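Local coordinates for glycosyl hydrolases family 31 family protein (Aspergillus niger, PDB 6DRU) that hydrolyses xyloglucan oligosaccharides, releasing alpha-xylose from their non-reducing terminal glucose, at residues 261-264 and 265-268; 268-271 and 272-275; 309-312 and 313-317; 382-386 and 387-391. All blocks are in the same frame, centred on the assembly; numbering follows the deposited sequence.

Interaction 1 (261-264 and 265-268); sequences NQTE and VELL. With NAG (2-acetamido-2-deoxy-beta-D-glucopyranose), chain C; MAN (alpha-D-mannopyranose), chain D.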
loop_
_atom_site.group_PDB
_atom_site.type_symbol
_atom_site.label_atom_id
_atom_site.label_comp_id
_atom_site.label_asym_id
_atom_site.label_seq_id
_atom_site.Cartn_x
_atom_site.Cartn_y
_atom_site.Cartn_z
ATOM N N ASN A 261 29.843 5.292 39.394
ATOM C CA ASN A 261 30.344 6.646 39.597
ATOM C C ASN A 261 31.854 6.669 39.377
ATOM O O ASN A 261 32.491 5.634 39.157
ATOM C CB ASN A 261 29.968 7.184 40.987
ATOM C CG ASN A 261 30.703 6.481 42.119
ATOM O OD1 ASN A 261 31.915 6.625 42.275
ATOM N ND2 ASN A 261 29.961 5.732 42.930
ATOM N N GLN A 262 32.426 7.875 39.444
ATOM C CA GLN A 262 33.842 8.050 39.137
ATOM C C GLN A 262 34.730 7.377 40.176
ATOM O O GLN A 262 35.753 6.772 39.828
ATOM C CB GLN A 262 34.177 9.537 39.031
ATOM C CG GLN A 262 35.665 9.820 38.896
ATOM C CD GLN A 262 35.965 11.286 38.650
ATOM O OE1 GLN A 262 35.080 12.062 38.291
ATOM N NE2 GLN A 262 37.220 11.672 38.848
ATOM N N THR A 263 34.362 7.472 41.454
ATOM C CA THR A 263 35.216 6.922 42.502
ATOM C C THR A 263 35.263 5.400 42.449
ATOM O O THR A 263 36.303 4.805 42.751
ATOM C CB THR A 263 34.726 7.404 43.871
ATOM O OG1 THR A 263 35.078 8.782 44.047
ATOM C CG2 THR A 263 35.327 6.578 45.002
ATOM N N GLU A 264 34.180 4.756 42.010
ATOM C CA GLU A 264 34.214 3.306 41.844
ATOM C C GLU A 264 35.189 2.901 40.745
ATOM O O GLU A 264 35.884 1.884 40.866
ATOM C CB GLU A 264 32.812 2.778 41.540
ATOM C CG GLU A 264 32.759 1.281 41.289
ATOM C CD GLU A 264 31.346 0.767 41.103
ATOM O OE1 GLU A 264 30.394 1.497 41.456
ATOM O OE2 GLU A 264 31.189 -0.374 40.619
ATOM N N VAL A 265 35.261 3.687 39.669
ATOM C CA VAL A 265 36.207 3.396 38.597
ATOM C C VAL A 265 37.636 3.631 39.067
ATOM O O VAL A 265 38.552 2.880 38.715
ATOM C CB VAL A 265 35.869 4.232 37.350
ATOM C CG1 VAL A 265 36.948 4.080 36.292
ATOM C CG2 VAL A 265 34.518 3.815 36.793
ATOM N N GLU A 266 37.855 4.673 39.870
ATOM C CA GLU A 266 39.205 4.949 40.348
ATOM C C GLU A 266 39.675 3.892 41.343
ATOM O O GLU A 266 40.859 3.536 41.360
ATOM C CB GLU A 266 39.273 6.345 40.965
ATOM C CG GLU A 266 39.229 7.469 39.943
ATOM C CD GLU A 266 39.155 8.843 40.579
ATOM O OE1 GLU A 266 38.633 8.953 41.707
ATOM O OE2 GLU A 266 39.630 9.814 39.950
ATOM N N LEU A 267 38.767 3.367 42.174
ATOM C CA LEU A 267 39.158 2.294 43.085
ATOM C C LEU A 267 39.397 0.990 42.339
ATOM O O LEU A 267 40.189 0.157 42.792
ATOM C CB LEU A 267 38.098 2.097 44.170
ATOM C CG LEU A 267 37.803 3.290 45.080
ATOM C CD1 LEU A 267 36.706 2.948 46.081
ATOM C CD2 LEU A 267 39.064 3.763 45.787
ATOM N N LEU A 268 38.727 0.795 41.203
ATOM C CA LEU A 268 38.973 -0.391 40.389
ATOM C C LEU A 268 40.392 -0.388 39.834
ATOM O O LEU A 268 41.088 -1.409 39.867
ATOM C CB LEU A 268 37.943 -0.466 39.263
ATOM C CG LEU A 268 38.045 -1.622 38.273
ATOM C CD1 LEU A 268 37.819 -2.952 38.969
ATOM C CD2 LEU A 268 37.017 -1.416 37.183
HETATM C C1 NAG C . 30.487 5.498 44.287
HETATM C C2 NAG C . 29.418 5.562 45.358
HETATM C C3 NAG C . 29.888 5.039 46.665
HETATM C C4 NAG C . 30.514 3.675 46.487
HETATM C C5 NAG C . 31.596 3.750 45.433
HETATM C C6 NAG C . 32.193 2.379 45.208
HETATM C C7 NAG C . 27.729 7.285 44.956
HETATM C C8 NAG C . 26.899 6.251 44.239
HETATM N N2 NAG C . 28.979 6.906 45.502
HETATM O O3 NAG C . 28.810 4.992 47.571
HETATM O O4 NAG C . 31.061 3.253 47.712
HETATM O O5 NAG C . 31.030 4.202 44.230
HETATM O O6 NAG C . 31.160 1.468 44.904
HETATM O O7 NAG C . 27.325 8.425 45.061
HETATM C C1 MAN D . 28.363 12.172 45.760
HETATM C C2 MAN D . 29.433 13.171 46.124
HETATM C C3 MAN D . 30.200 13.559 44.878
HETATM C C4 MAN D . 30.611 12.345 44.070
HETATM C C5 MAN D . 29.499 11.318 43.985
HETATM C C6 MAN D . 30.031 10.042 43.368
HETATM O O2 MAN D . 30.311 12.599 47.066
HETATM O O3 MAN D . 31.356 14.273 45.254
HETATM O O4 MAN D . 30.938 12.763 42.766
HETATM O O5 MAN D . 28.997 11.021 45.265
HETATM O O6 MAN D . 31.368 10.212 42.948
#
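The backbone from Asn261 to Leu268 winds up the first two turns of helix 262-274, with Glu266 N bonded to Gln262 O at 3.0 Å, Leu267 N to Thr263 O at 2.9 Å and Leu268 N to Glu264 O at 3.1 Å; the opening bond from Val265 N to Asn261 O is weak. As N-cap, Asn261 takes Glu264 N on its OD1 at 2.9 Å, the donor standing well above the carbonyl plane, and Thr263 N more weakly. Placing CG between the backbone N and the carbonyl carbon (chi1 69°) turns the amide back over the helix start, and from its other end ND2 carries the first NAG through a 1.5 Å covalent bond to C1. Gln262 NE2 reaches one turn ahead to Glu266 OE2 at 3.2 Å, nearly straight (170°). The acceptor lies in the amide plane but is met from above the carboxylate, the two planes being almost perpendicular. Gln262 OE1 accepts from Asn304 N, so both ends of this amide are held. Thr263 and Leu267 lie side by side, CG2 4.0 Å from CD1. The helix belongs to a beta-alpha-beta unit of the family 31 TIM barrel, and Val265 packs on Met308 and Val312 of helix 305-316. One Asn261 amide thus caps the first turn with its oxygen and anchors an N-glycan with its nitrogen; the sugar ring starts beside that turn, NAG O5 3.5 Å from Glu264 CB.

Interaction 2 (268-271 and 272-275); sequences LAQN and FHDR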
loop_
_atom_site.group_PDB
_atom_site.type_symbol
_atom_site.label_atom_id
_atom_site.label_comp_id
_atom_site.label_asym_id
_atom_site.label_seq_id
_atom_site.Cartn_x
_atom_site.Cartn_y
_atom_site.Cartn_z
ATOM N N LEU A 268 38.727 0.795 41.203
ATOM C CA LEU A 268 38.973 -0.391 40.389
ATOM C C LEU A 268 40.392 -0.388 39.834
ATOM O O LEU A 268 41.088 -1.409 39.867
ATOM C CB LEU A 268 37.943 -0.466 39.263
ATOM C CG LEU A 268 38.045 -1.622 38.273
ATOM C CD1 LEU A 268 37.819 -2.952 38.969
ATOM C CD2 LEU A 268 37.017 -1.416 37.183
ATOM N N ALA A 269 40.838 0.758 39.311
ATOM C CA ALA A 269 42.212 0.866 38.832
ATOM C C ALA A 269 43.208 0.722 39.976
ATOM O O ALA A 269 44.291 0.152 39.796
ATOM C CB ALA A 269 42.412 2.197 38.108
ATOM N N GLN A 270 42.863 1.239 41.158
ATOM C CA GLN A 270 43.725 1.062 42.321
ATOM C C GLN A 270 43.850 -0.406 42.706
ATOM O O GLN A 270 44.913 -0.839 43.164
ATOM C CB GLN A 270 43.195 1.882 43.497
ATOM C CG GLN A 270 44.204 2.094 44.613
ATOM C CD GLN A 270 45.297 3.074 44.233
ATOM O OE1 GLN A 270 45.041 4.264 44.047
ATOM N NE2 GLN A 270 46.523 2.577 44.111
ATOM N N ASN A 271 42.781 -1.185 42.529
ATOM C CA ASN A 271 42.830 -2.601 42.878
ATOM C C ASN A 271 43.741 -3.373 41.930
ATOM O O ASN A 271 44.555 -4.193 42.369
ATOM C CB ASN A 271 41.422 -3.190 42.872
ATOM C CG ASN A 271 40.873 -3.390 44.267
ATOM O OD1 ASN A 271 41.006 -4.467 44.848
ATOM N ND2 ASN A 271 40.252 -2.352 44.814
ATOM N N PHE A 272 43.608 -3.136 40.622
ATOM C CA PHE A 272 44.501 -3.780 39.663
ATOM C C PHE A 272 45.952 -3.402 39.928
ATOM O O PHE A 272 46.854 -4.238 39.803
ATOM C CB PHE A 272 44.105 -3.407 38.235
ATOM C CG PHE A 272 42.959 -4.211 37.694
ATOM C CD1 PHE A 272 43.173 -5.465 37.150
ATOM C CD2 PHE A 272 41.669 -3.711 37.727
ATOM C CE1 PHE A 272 42.122 -6.209 36.649
ATOM C CE2 PHE A 272 40.614 -4.449 37.229
ATOM C CZ PHE A 272 40.840 -5.699 36.689
ATOM N N HIS A 273 46.191 -2.145 40.308
ATOM C CA HIS A 273 47.554 -1.686 40.554
ATOM C C HIS A 273 48.126 -2.311 41.821
ATOM O O HIS A 273 49.253 -2.818 41.820
ATOM C CB HIS A 273 47.579 -0.160 40.648
ATOM C CG HIS A 273 48.900 0.395 41.082
ATOM N ND1 HIS A 273 49.121 0.880 42.352
ATOM C CD2 HIS A 273 50.069 0.542 40.413
ATOM C CE1 HIS A 273 50.370 1.302 42.449
ATOM N NE2 HIS A 273 50.965 1.108 41.286
ATOM N N ASP A 274 47.362 -2.283 42.915
ATOM C CA ASP A 274 47.865 -2.810 44.179
ATOM C C ASP A 274 48.099 -4.315 44.099
ATOM O O ASP A 274 49.068 -4.828 44.669
ATOM C CB ASP A 274 46.895 -2.473 45.312
ATOM C CG ASP A 274 46.799 -0.980 45.580
ATOM O OD1 ASP A 274 47.573 -0.210 44.970
ATOM O OD2 ASP A 274 45.951 -0.577 46.406
ATOM N N ARG A 275 47.229 -5.036 43.392
ATOM C CA ARG A 275 47.372 -6.480 43.245
ATOM C C ARG A 275 48.319 -6.870 42.121
ATOM O O ARG A 275 48.575 -8.066 41.942
ATOM C CB ARG A 275 46.007 -7.127 43.001
ATOM C CG ARG A 275 45.010 -6.960 44.132
ATOM C CD ARG A 275 43.658 -7.521 43.728
ATOM N NE ARG A 275 42.644 -7.333 44.760
ATOM C CZ ARG A 275 42.192 -8.308 45.543
ATOM N NH1 ARG A 275 42.666 -9.538 45.406
ATOM N NH2 ARG A 275 41.265 -8.054 46.457
#
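The Phe272 ring meets Leu268 at its edge: Leu268 CG lies in the ring plane, Leu268 CD1 comes to 3.6 Å from Phe272 CE2, and the two side chains run side by side. Leu268 O also sits near the plane at that edge. The Arg275 guanidinium is likewise approached at its edge, by Asn271 OD1. These are i to i+4 pairs in the last turns of helix 262-274, the helix of a beta-alpha-beta unit in the TIM barrel. Phe272 is on its buried side, where it touches Tyr252 and Gln254 of strand 252-254 and makes an edge-to-face pair with Trp575.

On the flank beside helix 305-316, Gln270 NE2 donates to Asp274 OD1 at 3.1 Å and 161°, with the acceptor close to the amide plane and OD1 met on its syn side, though tilted out of the carboxylate plane. A bend at chi2 (72°) brings the amide round to this carboxylate and alongside the His273 imidazole, whose plane is steep to it. His273 ND1 gives OD1 a second bond of 3.2 Å, arriving nearly in line with the C-O bond but tilted from the imidazole plane. OD1 thus accepts from two donors, which would restrain the carboxylate, and its negative charge would probably favour a protonated imidazole.

The Asn271 amide has a partner at each end. Its ND2 donates to Leu267 O, while OD1 receives a weak bond of 3.3 Å from Arg275 NE, the amide and guanidinium lying nearly coplanar. Arg275 also makes a cation-pi contact with Trp575, and its CB and CG both lie 3.3 Å from Asn271 O.

Interaction 3 (309-312 and 313-317); sequences SARV and KNLTG. With NAG (2-acetamido-2-deoxy-beta-D-glucopyranose), chain O.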
loop_
_atom_site.group_PDB
_atom_site.type_symbol
_atom_site.label_atom_id
_atom_site.label_comp_id
_atom_site.label_asym_id
_atom_site.label_seq_id
_atom_site.Cartn_x
_atom_site.Cartn_y
_atom_site.Cartn_z
ATOM N N SER A 309 40.192 9.498 33.908
ATOM C CA SER A 309 40.916 8.768 32.874
ATOM C C SER A 309 42.421 8.856 33.089
ATOM O O SER A 309 43.145 7.881 32.852
ATOM C CB SER A 309 40.539 9.308 31.496
ATOM O OG SER A 309 41.082 10.602 31.295
ATOM N N ALA A 310 42.910 10.012 33.544
ATOM C CA ALA A 310 44.340 10.161 33.791
ATOM C C ALA A 310 44.780 9.324 34.984
ATOM O O ALA A 310 45.868 8.738 34.971
ATOM C CB ALA A 310 44.687 11.632 34.008
ATOM N N ARG A 311 43.945 9.254 36.023
ATOM C CA ARG A 311 44.277 8.428 37.178
ATOM C C ARG A 311 44.264 6.948 36.816
ATOM O O ARG A 311 45.101 6.179 37.301
ATOM C CB ARG A 311 43.308 8.709 38.325
ATOM C CG ARG A 311 43.782 8.189 39.676
ATOM C CD ARG A 311 44.894 9.055 40.254
ATOM N NE ARG A 311 45.496 8.453 41.442
ATOM C CZ ARG A 311 46.749 8.009 41.504
ATOM N NH1 ARG A 311 47.542 8.102 40.444
ATOM N NH2 ARG A 311 47.209 7.472 42.626
ATOM N N VAL A 312 43.314 6.529 35.977
ATOM C CA VAL A 312 43.269 5.135 35.543
ATOM C C VAL A 312 44.520 4.786 34.748
ATOM O O VAL A 312 45.097 3.703 34.914
ATOM C CB VAL A 312 41.985 4.866 34.736
ATOM C CG1 VAL A 312 42.072 3.531 34.011
ATOM C CG2 VAL A 312 40.773 4.889 35.650
ATOM N N LYS A 313 44.970 5.696 33.879
ATOM C CA LYS A 313 46.168 5.416 33.093
ATOM C C LYS A 313 47.425 5.490 33.953
ATOM O O LYS A 313 48.427 4.837 33.647
ATOM C CB LYS A 313 46.263 6.377 31.907
ATOM C CG LYS A 313 47.483 6.152 31.018
ATOM C CD LYS A 313 47.370 6.896 29.700
ATOM C CE LYS A 313 48.424 7.986 29.587
ATOM N NZ LYS A 313 48.438 8.607 28.233
ATOM N N ASN A 314 47.385 6.252 35.049
ATOM C CA ASN A 314 48.551 6.361 35.917
ATOM C C ASN A 314 48.750 5.113 36.767
ATOM O O ASN A 314 49.892 4.749 37.065
ATOM C CB ASN A 314 48.420 7.588 36.821
ATOM C CG ASN A 314 49.681 7.862 37.617
ATOM O OD1 ASN A 314 49.851 7.339 38.720
ATOM N ND2 ASN A 314 50.568 8.682 37.069
ATOM N N LEU A 315 47.663 4.449 37.157
ATOM C CA LEU A 315 47.743 3.265 38.002
ATOM C C LEU A 315 47.933 1.984 37.198
ATOM O O LEU A 315 48.698 1.103 37.608
ATOM C CB LEU A 315 46.480 3.151 38.857
ATOM C CG LEU A 315 46.216 4.270 39.867
ATOM C CD1 LEU A 315 44.890 4.041 40.575
ATOM C CD2 LEU A 315 47.351 4.375 40.873
ATOM N N THR A 316 47.250 1.859 36.058
ATOM C CA THR A 316 47.260 0.629 35.282
ATOM C C THR A 316 47.732 0.798 33.846
ATOM O O THR A 316 47.987 -0.212 33.178
ATOM C CB THR A 316 45.858 -0.002 35.261
ATOM O OG1 THR A 316 44.950 0.875 34.581
ATOM C CG2 THR A 316 45.357 -0.243 36.677
ATOM N N GLY A 317 47.844 2.027 33.345
ATOM C CA GLY A 317 48.127 2.246 31.943
ATOM C C GLY A 317 46.999 1.891 31.001
ATOM O O GLY A 317 47.178 1.994 29.781
HETATM C C1 NAG O . 51.770 8.643 37.895
HETATM C C2 NAG O . 53.202 8.123 37.923
HETATM C C3 NAG O . 53.668 7.879 39.353
HETATM C C4 NAG O . 53.375 9.086 40.236
HETATM C C5 NAG O . 51.931 9.547 40.070
HETATM C C6 NAG O . 51.660 10.800 40.895
HETATM C C7 NAG O . 53.473 6.918 35.835
HETATM C C8 NAG O . 53.485 5.578 35.160
HETATM N N2 NAG O . 53.301 6.898 37.153
HETATM O O3 NAG O . 55.074 7.613 39.359
HETATM O O4 NAG O . 53.612 8.743 41.607
HETATM O O5 NAG O . 51.675 9.819 38.695
HETATM O O6 NAG O . 50.251 11.047 40.938
HETATM O O7 NAG O . 53.612 7.959 35.213
#
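Leu315 lays its CD2 methyl over one face of the Arg311 guanidinium, above the rim of the group rather than its middle, 3.6 Å from Arg311 NH2. The arginine chain first leaves the helix and then bends at chi2 (75°), which carries its flat end forward across the next turn. There NH1 comes to 3.0 Å from Asn314 OD1, a weak hydrogen bond bent to 126°, with the asparagine at the edge of the guanidinium and the two planes about halfway between parallel and perpendicular. Asn314 ND2 is bonded covalently to C1 of a NAG, so this amide oxygen leans on a positive charge while its nitrogen carries the glycan.

These residues form the closing turns of helix 305-316, which links strand 281-284 to strand 319-328 in a beta-alpha-beta unit of the family 31 TIM barrel. Regular backbone bonds run from Lys313 N to Ser309 O at 3.0 Å and from Leu315 N to Arg311 O at 3.1 Å. The buried flank is apolar: Val312 packs on Met320 of strand 319-328 and on Ala269 of helix 262-274.

Near the helix end Val312 O is gripped twice by one residue. Thr316 N reaches it at 3.1 Å and Thr316 OG1 at 2.9 Å, from opposite faces of the carbonyl plane. The hydroxyl gets there because OG1 lies between its own backbone N and carbonyl carbon (chi1 64°), and the same oxygen accepts from Ala318 N. Gly317 then breaks the helical course with a positive phi, its N bonding weakly to Lys313 O at 2.9 Å.

Interaction 4 (382-386 and 387-391); sequences KNYYD and KGIKN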
loop_
_atom_site.group_PDB
_atom_site.type_symbol
_atom_site.label_atom_id
_atom_site.label_comp_id
_atom_site.label_asym_id
_atom_site.label_seq_id
_atom_site.Cartn_x
_atom_site.Cartn_y
_atom_site.Cartn_z
ATOM N N LYS A 382 33.717 16.127 22.597
ATOM C CA LYS A 382 33.732 17.159 23.625
ATOM C C LYS A 382 33.752 16.559 25.026
ATOM O O LYS A 382 34.507 17.016 25.892
ATOM C CB LYS A 382 32.513 18.065 23.457
ATOM C CG LYS A 382 32.366 19.137 24.518
ATOM C CD LYS A 382 31.013 19.826 24.406
ATOM C CE LYS A 382 30.688 20.192 22.965
ATOM N NZ LYS A 382 29.296 20.705 22.812
ATOM N N ASN A 383 32.940 15.530 25.264
ATOM C CA ASN A 383 32.724 15.009 26.607
ATOM C C ASN A 383 33.494 13.731 26.908
ATOM O O ASN A 383 33.558 13.331 28.074
ATOM C CB ASN A 383 31.229 14.765 26.834
ATOM C CG ASN A 383 30.402 16.009 26.605
ATOM O OD1 ASN A 383 29.465 16.009 25.807
ATOM N ND2 ASN A 383 30.749 17.085 27.300
ATOM N N TYR A 384 34.073 13.080 25.900
ATOM C CA TYR A 384 34.785 11.831 26.139
ATOM C C TYR A 384 36.190 11.862 25.548
ATOM O O TYR A 384 37.177 11.766 26.284
ATOM C CB TYR A 384 34.003 10.650 25.559
ATOM C CG TYR A 384 32.674 10.380 26.230
ATOM C CD1 TYR A 384 32.598 9.603 27.379
ATOM C CD2 TYR A 384 31.494 10.894 25.707
ATOM C CE1 TYR A 384 31.385 9.351 27.993
ATOM C CE2 TYR A 384 30.276 10.646 26.315
ATOM C CZ TYR A 384 30.229 9.874 27.457
ATOM O OH TYR A 384 29.022 9.621 28.067
ATOM N N TYR A 385 36.283 11.991 24.221
ATOM C CA TYR A 385 37.566 11.846 23.538
ATOM C C TYR A 385 38.584 12.865 24.035
ATOM O O TYR A 385 39.742 12.523 24.302
ATOM C CB TYR A 385 37.372 11.975 22.026
ATOM C CG TYR A 385 38.546 11.486 21.205
ATOM C CD1 TYR A 385 39.600 12.335 20.889
ATOM C CD2 TYR A 385 38.594 10.181 20.734
ATOM C CE1 TYR A 385 40.672 11.893 20.136
ATOM C CE2 TYR A 385 39.663 9.730 19.978
ATOM C CZ TYR A 385 40.699 10.591 19.683
ATOM O OH TYR A 385 41.764 10.147 18.931
ATOM N N ASP A 386 38.172 14.125 24.167
ATOM C CA ASP A 386 39.052 15.169 24.678
ATOM C C ASP A 386 39.212 15.118 26.190
ATOM O O ASP A 386 39.778 16.050 26.773
ATOM C CB ASP A 386 38.537 16.550 24.265
ATOM C CG ASP A 386 38.726 16.827 22.788
ATOM O OD1 ASP A 386 39.312 15.970 22.092
ATOM O OD2 ASP A 386 38.293 17.903 22.326
ATOM N N LYS A 387 38.727 14.057 26.838
ATOM C CA LYS A 387 38.814 13.929 28.287
ATOM C C LYS A 387 39.352 12.564 28.709
ATOM O O LYS A 387 39.142 12.149 29.854
ATOM C CB LYS A 387 37.451 14.200 28.924
ATOM C CG LYS A 387 36.947 15.629 28.723
ATOM C CD LYS A 387 35.646 15.863 29.471
ATOM C CE LYS A 387 35.145 17.286 29.343
ATOM N NZ LYS A 387 33.853 17.456 30.067
ATOM N N GLY A 388 40.034 11.858 27.805
ATOM C CA GLY A 388 40.727 10.629 28.128
ATOM C C GLY A 388 39.971 9.355 27.813
ATOM O O GLY A 388 40.567 8.272 27.882
ATOM N N ILE A 389 38.693 9.444 27.466
ATOM C CA ILE A 389 37.902 8.281 27.084
ATOM C C ILE A 389 37.812 8.303 25.563
ATOM O O ILE A 389 36.947 8.967 24.988
ATOM C CB ILE A 389 36.521 8.290 27.746
ATOM C CG1 ILE A 389 36.670 8.350 29.266
ATOM C CG2 ILE A 389 35.727 7.056 27.340
ATOM C CD1 ILE A 389 35.414 8.767 29.986
ATOM N N LYS A 390 38.703 7.564 24.903
ATOM C CA LYS A 390 38.843 7.631 23.455
ATOM C C LYS A 390 38.397 6.355 22.754
ATOM O O LYS A 390 38.629 6.206 21.551
ATOM C CB LYS A 390 40.291 7.954 23.091
ATOM C CG LYS A 390 40.874 9.098 23.903
ATOM C CD LYS A 390 42.288 9.436 23.468
ATOM C CE LYS A 390 42.584 10.911 23.684
ATOM N NZ LYS A 390 43.668 11.401 22.786
ATOM N N ASN A 391 37.754 5.440 23.470
ATOM C CA ASN A 391 37.140 4.261 22.878
ATOM C C ASN A 391 35.665 4.261 23.244
ATOM O O ASN A 391 35.295 4.680 24.345
ATOM C CB ASN A 391 37.825 2.982 23.365
ATOM C CG ASN A 391 39.319 2.987 23.097
ATOM O OD1 ASN A 391 39.770 2.611 22.014
ATOM N ND2 ASN A 391 40.096 3.423 24.082
#
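Tyr384 O accepts two backbone bonds, from Lys387 N at 2.8 Å and from Ile389 N at 3.0 Å. The donors stand well out of the carbonyl plane on its opposite faces, so the one oxygen ties both the tight turn and the chain returning beyond it. Gly388 lies between the donors with positive phi (97°), where a side chain would crowd the preceding carbonyl oxygen. Tyr384 CD1 lies 3.9 Å from the CD1 methyl of Ile389, which meets the ring at its edge; both residues also rest on Ala322 of strand 319-328.

Here helix 370-385 of the TIM barrel ends in a wider, pi-type turn and the chain heads into strand 391-394, which leads to the active-site Asp395. Lys390 crosses Tyr385 at about a right angle: its CG makes a CH-pi contact over one face, 4.2 Å from the ring centroid and 15° off the normal, and its CB reaches Tyr385 CE2 at 3.6 Å. Tyr385 also pairs edge-to-face with His465. The extended Lys387 chain lies back along the last helical turn, its CE 3.5 Å from Lys382 O, while Asp386 OD1 forms a salt bridge with Lys381.

How the interactions relate
Interactions 1 and 2 follow one another on helix 262-274, sharing Leu268, with centres 11 Å apart. Interaction 3, on the neighbouring helix 305-316, packs against both: Val265 CG1 lies 4.0 Å from Val312 CG2, and Phe272 CB lies 3.7 Å from Thr316 CG2. Interaction 4 joins the row through interaction 3, where Ser309 OG is 2.9 Å from Lys387 O, a probable hydrogen bond; it does not touch interactions 1 or 2. Glycans are anchored on interactions 1 and 3, on the barrel exterior. Interaction 4 leads toward the catalytic centre: the side chain of Tyr384 is about 12 Å from that of Asp395, which also lines the xylose pocket.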